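Side-chain contacts in soluble lytic murein transglycosylase (Escherichia coli, PDB 1QSA), which cleaves the glycosidic bonds between N-acetylmuramic acid and N-acetylglucosamine in peptidoglycan, forming a 1,6-anhydro bond in the muramic acid product: residues K33-Y38 / M392-D397; L254-A259 / M280-T285. All blocks are in the same frame, centred on the assembly; numbering follows the deposited sequence.

The two contacts lie on opposite sides of the chain's centre, about 56 Å apart between centres, and have no element in common. Contact 1 is buried and long-range: it brings a loop near the N-terminus against the end of helix 383-393, with 353 residues, mostly helical, in between. Contact 2 lies at the surface, nested inside that span, and joins helix 248-260 to the link between helices 269-280 and 285-298. Their chemistry follows their places. At 33-38/392-397 aromatic and aliphatic side chains meet around one hydrogen bond, whereas 254-259/280-285 relies on charged and hydroxyl groups, a water and stacked guanidiniums, with a sulfate bound alongside.

Contact 1: residues K33-Y38 / M392-D397; sequences KDYPLY and MYWNLD
A single hydrogen bond joins the polar atoms of Tyr-35 and Trp-394: the indole NE1 donates to the phenolic OH over 2.9 Å, with an N-H...O angle of 159°. The oxygen sits only 14° out of the indole plane, so the bond runs out from the edge of the ring system. With CG anti to the backbone N (chi1 -176°), the Tyr-35 side chain reaches forward from its loop and places its hydroxyl at this edge. The OH is also hydrogen-bonded to Glu-390 OE1, so two polar partners hold the end of a largely buried tyrosine. Tyrosine suits the place because its ring can pack against apolar neighbours while its oxygen serves both bonds; tryptophan offers an in-plane N-H donor on an otherwise apolar ring.

Trp-394 stands where helix 383-393 ends, and Asn-395, with positive phi, is the C-prime residue of a Schellman motif closing that helix. Facing it, Tyr-35 to Tyr-38 form a type I beta turn that leads into helix 38-48, with Leu-37 as N-cap. In the alpha-superhelix the contact brings an N-terminal turn against the L domain, two parts of the chain some 350 residues apart.

Leu-37 puts a methyl, CD1, against the indole edge at CD1 of Trp-394, 4.0 Å away, as an aliphatic leucine can. Its side chain also rests on Leu-391 and Glu-390 of helix 383-393.

Aromatic packing adds to this. Tyr-393 turns its edge to the indole, with CD2 3.8 Å above the centre of one face of Trp-394. Tyr-10 of helix 3-18 meets the rings of both Tyr-35 and Trp-394.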
# COMPACT_ATOMS: atom_id res chain seq x y z
N LYS A 33 20.46 2.78 -33.26
CA LYS A 33 19.23 2.06 -33.60
C LYS A 33 19.20 0.60 -33.18
O LYS A 33 18.12 0.08 -32.88
CB LYS A 33 18.91 2.16 -35.10
CG LYS A 33 18.47 3.54 -35.54
CD LYS A 33 18.33 3.62 -37.06
CE LYS A 33 18.04 5.04 -37.50
NZ LYS A 33 18.18 5.21 -38.98
N ASP A 34 20.35 -0.06 -33.16
CA ASP A 34 20.39 -1.47 -32.77
C ASP A 34 20.51 -1.73 -31.27
O ASP A 34 20.46 -2.88 -30.84
CB ASP A 34 21.52 -2.21 -33.50
CG ASP A 34 21.25 -2.37 -34.99
OD1 ASP A 34 20.10 -2.19 -35.45
OD2 ASP A 34 22.21 -2.69 -35.71
N TYR A 35 20.69 -0.68 -30.48
CA TYR A 35 20.80 -0.84 -29.02
C TYR A 35 19.39 -1.07 -28.44
O TYR A 35 18.45 -0.39 -28.85
CB TYR A 35 21.42 0.42 -28.42
CG TYR A 35 21.67 0.31 -26.93
CD1 TYR A 35 22.51 -0.69 -26.41
CD2 TYR A 35 21.07 1.19 -26.03
CE1 TYR A 35 22.74 -0.81 -25.04
CE2 TYR A 35 21.28 1.09 -24.66
CZ TYR A 35 22.11 0.09 -24.16
OH TYR A 35 22.27 -0.01 -22.81
N PRO A 36 19.23 -2.04 -27.51
CA PRO A 36 17.89 -2.30 -26.94
C PRO A 36 17.13 -1.10 -26.43
O PRO A 36 15.90 -1.08 -26.55
CB PRO A 36 18.17 -3.32 -25.83
CG PRO A 36 19.34 -4.12 -26.40
CD PRO A 36 20.21 -3.04 -27.04
N LEU A 37 17.83 -0.13 -25.86
CA LEU A 37 17.14 1.05 -25.33
C LEU A 37 16.89 2.19 -26.33
O LEU A 37 16.40 3.26 -25.94
CB LEU A 37 17.81 1.56 -24.05
CG LEU A 37 17.98 0.51 -22.93
CD1 LEU A 37 18.50 1.19 -21.67
CD2 LEU A 37 16.68 -0.21 -22.62
N TYR A 38 17.15 1.96 -27.61
CA TYR A 38 16.89 3.00 -28.62
C TYR A 38 15.44 3.53 -28.55
O TYR A 38 15.22 4.73 -28.65
CB TYR A 38 17.22 2.49 -30.03
CG TYR A 38 17.04 3.54 -31.09
CD1 TYR A 38 17.96 4.58 -31.24
CD2 TYR A 38 15.92 3.51 -31.91
CE1 TYR A 38 17.76 5.58 -32.20
CE2 TYR A 38 15.71 4.49 -32.87
CZ TYR A 38 16.62 5.52 -33.01
OH TYR A 38 16.37 6.50 -33.95
N MET A 392 18.73 -2.79 -16.07
CA MET A 392 19.34 -3.24 -14.82
C MET A 392 20.84 -2.89 -14.82
O MET A 392 21.39 -2.50 -13.80
CB MET A 392 19.09 -4.74 -14.61
CG MET A 392 17.62 -5.10 -14.35
SD MET A 392 16.93 -4.19 -12.93
CE MET A 392 17.75 -5.04 -11.57
N TYR A 393 21.47 -2.98 -15.99
CA TYR A 393 22.89 -2.65 -16.12
C TYR A 393 23.13 -1.19 -15.70
O TYR A 393 24.12 -0.88 -15.04
CB TYR A 393 23.38 -2.86 -17.55
CG TYR A 393 24.83 -2.50 -17.71
CD1 TYR A 393 25.82 -3.34 -17.21
CD2 TYR A 393 25.22 -1.32 -18.35
CE1 TYR A 393 27.17 -3.02 -17.34
CE2 TYR A 393 26.56 -0.99 -18.49
CZ TYR A 393 27.53 -1.85 -17.99
OH TYR A 393 28.87 -1.55 -18.13
N TRP A 394 22.19 -0.31 -16.06
CA TRP A 394 22.31 1.11 -15.70
C TRP A 394 21.70 1.46 -14.34
O TRP A 394 21.61 2.65 -13.99
CB TRP A 394 21.65 1.98 -16.79
CG TRP A 394 22.30 1.86 -18.14
CD1 TRP A 394 21.71 1.39 -19.28
CD2 TRP A 394 23.64 2.22 -18.49
NE1 TRP A 394 22.61 1.44 -20.32
CE2 TRP A 394 23.80 1.94 -19.87
CE3 TRP A 394 24.73 2.75 -17.78
CZ2 TRP A 394 25.00 2.18 -20.55
CZ3 TRP A 394 25.93 2.99 -18.46
CH2 TRP A 394 26.05 2.70 -19.84
N ASN A 395 21.28 0.45 -13.59
CA ASN A 395 20.67 0.65 -12.27
C ASN A 395 19.39 1.50 -12.33
O ASN A 395 19.13 2.32 -11.45
CB ASN A 395 21.69 1.23 -11.29
CG ASN A 395 22.88 0.31 -11.09
OD1 ASN A 395 22.71 -0.85 -10.74
ND2 ASN A 395 24.08 0.80 -11.38
N LEU A 396 18.64 1.33 -13.41
CA LEU A 396 17.38 2.05 -13.61
C LEU A 396 16.28 1.09 -13.16
O LEU A 396 15.42 0.68 -13.95
CB LEU A 396 17.22 2.43 -15.10
CG LEU A 396 18.29 3.40 -15.62
CD1 LEU A 396 18.24 3.55 -17.14
CD2 LEU A 396 18.12 4.75 -14.93
N ASP A 397 16.31 0.74 -11.88
CA ASP A 397 15.36 -0.22 -11.34
C ASP A 397 13.88 0.11 -11.49
O ASP A 397 13.09 -0.80 -11.73
CB ASP A 397 15.69 -0.55 -9.87
CG ASP A 397 17.05 -1.24 -9.71
OD1 ASP A 397 18.07 -0.57 -9.91
OD2 ASP A 397 17.12 -2.44 -9.37

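Contact 2: residues L254-A259 / M280-T285; sequences LRDIVA and MRSQST. With SO4 (sulfate ion), chain D.
Arg-281 and Arg-255 meet through their guanidiniums, which are stacked with centres 3.6 Å apart and planes inclined by 27°. Arg-255 extends from CG to NE, while Arg-281 bends at chi3 (-97°) to lay its flat end over its partner. Two like charges would repel, but Arg-281 NH2 forms a salt bridge with Asp-277 and Arg-255 NH1 bonds to Gln-252, which probably eases the cost. Flat, delocalised guanidiniums suit this place because they can stack by their faces and bond at their edges.

Asp-256 accepts the hydrogen bond that crosses the contact. Ser-282 OG donates to its OD1 over 3.0 Å, arriving from above the carboxylate plane, 41° out of it; Gln-252 NE2 also bonds to OD1. A water donates to Asp-256 OD2 at 2.7 Å and accepts from Gln-283 N. Aspartate suits the place, with one oxygen for the serine and one for the water.

A sulfate, probably from the crystallisation liquor, bonds to Ser-284 OG, Thr-285 N and Ser-286 OG. Ser-282 OG also accepts from Ser-284 N (2.9 Å), an ST turn leading into the N-cap of helix 285-298, where Ser-284 OG takes Leu-287 N: a helix-to-loop contact of the alpha-superhelix.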
# COMPACT_ATOMS: atom_id res chain seq x y z
N LEU A 254 -24.15 3.26 14.88
CA LEU A 254 -23.69 4.38 15.70
C LEU A 254 -22.96 3.85 16.94
O LEU A 254 -21.94 4.41 17.35
CB LEU A 254 -24.85 5.27 16.13
CG LEU A 254 -25.65 5.96 15.02
CD1 LEU A 254 -26.62 6.94 15.67
CD2 LEU A 254 -24.72 6.70 14.04
N ARG A 255 -23.49 2.78 17.54
CA ARG A 255 -22.86 2.18 18.72
C ARG A 255 -21.47 1.67 18.36
O ARG A 255 -20.52 1.88 19.11
CB ARG A 255 -23.69 1.02 19.27
CG ARG A 255 -24.95 1.45 19.99
CD ARG A 255 -25.51 0.28 20.80
NE ARG A 255 -26.86 0.58 21.26
CZ ARG A 255 -27.96 0.09 20.70
NH1 ARG A 255 -27.87 -0.75 19.68
NH2 ARG A 255 -29.15 0.43 21.18
N ASP A 256 -21.35 1.02 17.20
CA ASP A 256 -20.07 0.47 16.73
C ASP A 256 -19.03 1.58 16.58
O ASP A 256 -17.87 1.42 16.96
CB ASP A 256 -20.23 -0.23 15.36
CG ASP A 256 -20.97 -1.56 15.45
OD1 ASP A 256 -21.31 -2.03 16.55
OD2 ASP A 256 -21.21 -2.15 14.38
N ILE A 257 -19.46 2.69 15.98
CA ILE A 257 -18.60 3.85 15.76
C ILE A 257 -17.99 4.35 17.07
O ILE A 257 -16.78 4.58 17.16
CB ILE A 257 -19.38 4.97 15.05
CG1 ILE A 257 -19.60 4.59 13.58
CG2 ILE A 257 -18.67 6.32 15.18
CD1 ILE A 257 -20.65 5.42 12.88
N VAL A 258 -18.82 4.46 18.10
CA VAL A 258 -18.35 4.94 19.41
C VAL A 258 -17.46 3.91 20.09
O VAL A 258 -16.41 4.26 20.63
CB VAL A 258 -19.54 5.32 20.31
CG1 VAL A 258 -19.06 5.62 21.73
CG2 VAL A 258 -20.23 6.54 19.74
N ALA A 259 -17.85 2.63 20.02
CA ALA A 259 -17.09 1.55 20.65
C ALA A 259 -15.64 1.51 20.16
O ALA A 259 -14.73 1.23 20.93
CB ALA A 259 -17.77 0.21 20.41
N MET A 280 -21.22 -6.51 22.26
CA MET A 280 -21.98 -7.75 22.40
C MET A 280 -23.16 -7.78 21.42
O MET A 280 -23.57 -8.85 20.96
CB MET A 280 -22.52 -7.91 23.83
CG MET A 280 -21.48 -8.36 24.86
SD MET A 280 -20.84 -10.01 24.50
CE MET A 280 -22.22 -11.04 25.04
N ARG A 281 -23.68 -6.60 21.08
CA ARG A 281 -24.79 -6.46 20.16
C ARG A 281 -24.35 -6.18 18.72
O ARG A 281 -25.18 -5.99 17.83
CB ARG A 281 -25.71 -5.33 20.63
CG ARG A 281 -26.38 -5.59 21.95
CD ARG A 281 -27.61 -4.72 22.12
NE ARG A 281 -27.36 -3.51 22.89
CZ ARG A 281 -28.28 -2.57 23.13
NH1 ARG A 281 -29.51 -2.69 22.63
NH2 ARG A 281 -27.97 -1.50 23.85
N SER A 282 -23.04 -6.15 18.49
CA SER A 282 -22.49 -5.86 17.18
C SER A 282 -22.39 -7.04 16.22
O SER A 282 -22.31 -8.20 16.63
CB SER A 282 -21.11 -5.22 17.32
OG SER A 282 -20.58 -4.85 16.05
N GLN A 283 -22.40 -6.72 14.93
CA GLN A 283 -22.27 -7.70 13.86
C GLN A 283 -20.92 -7.47 13.17
O GLN A 283 -20.55 -8.19 12.24
CB GLN A 283 -23.39 -7.52 12.82
CG GLN A 283 -24.81 -7.65 13.36
CD GLN A 283 -25.06 -8.98 14.02
OE1 GLN A 283 -24.64 -10.03 13.50
NE2 GLN A 283 -25.71 -8.96 15.17
N SER A 284 -20.19 -6.45 13.63
CA SER A 284 -18.89 -6.10 13.06
C SER A 284 -17.75 -7.01 13.48
O SER A 284 -17.31 -6.98 14.64
CB SER A 284 -18.55 -4.65 13.40
OG SER A 284 -17.26 -4.31 12.93
N THR A 285 -17.24 -7.79 12.54
CA THR A 285 -16.11 -8.67 12.80
C THR A 285 -14.86 -7.90 13.24
O THR A 285 -14.20 -8.27 14.21
CB THR A 285 -15.77 -9.51 11.56
OG1 THR A 285 -16.83 -10.44 11.32
CG2 THR A 285 -14.46 -10.27 11.75
S SO4 D . -16.89 -5.58 9.49
O1 SO4 D . -15.53 -5.92 9.91
O2 SO4 D . -17.78 -6.75 9.71
O3 SO4 D . -17.40 -4.42 10.24
O4 SO4 D . -16.88 -5.24 8.05
O HOH W 1 -22.94 -4.13 13.67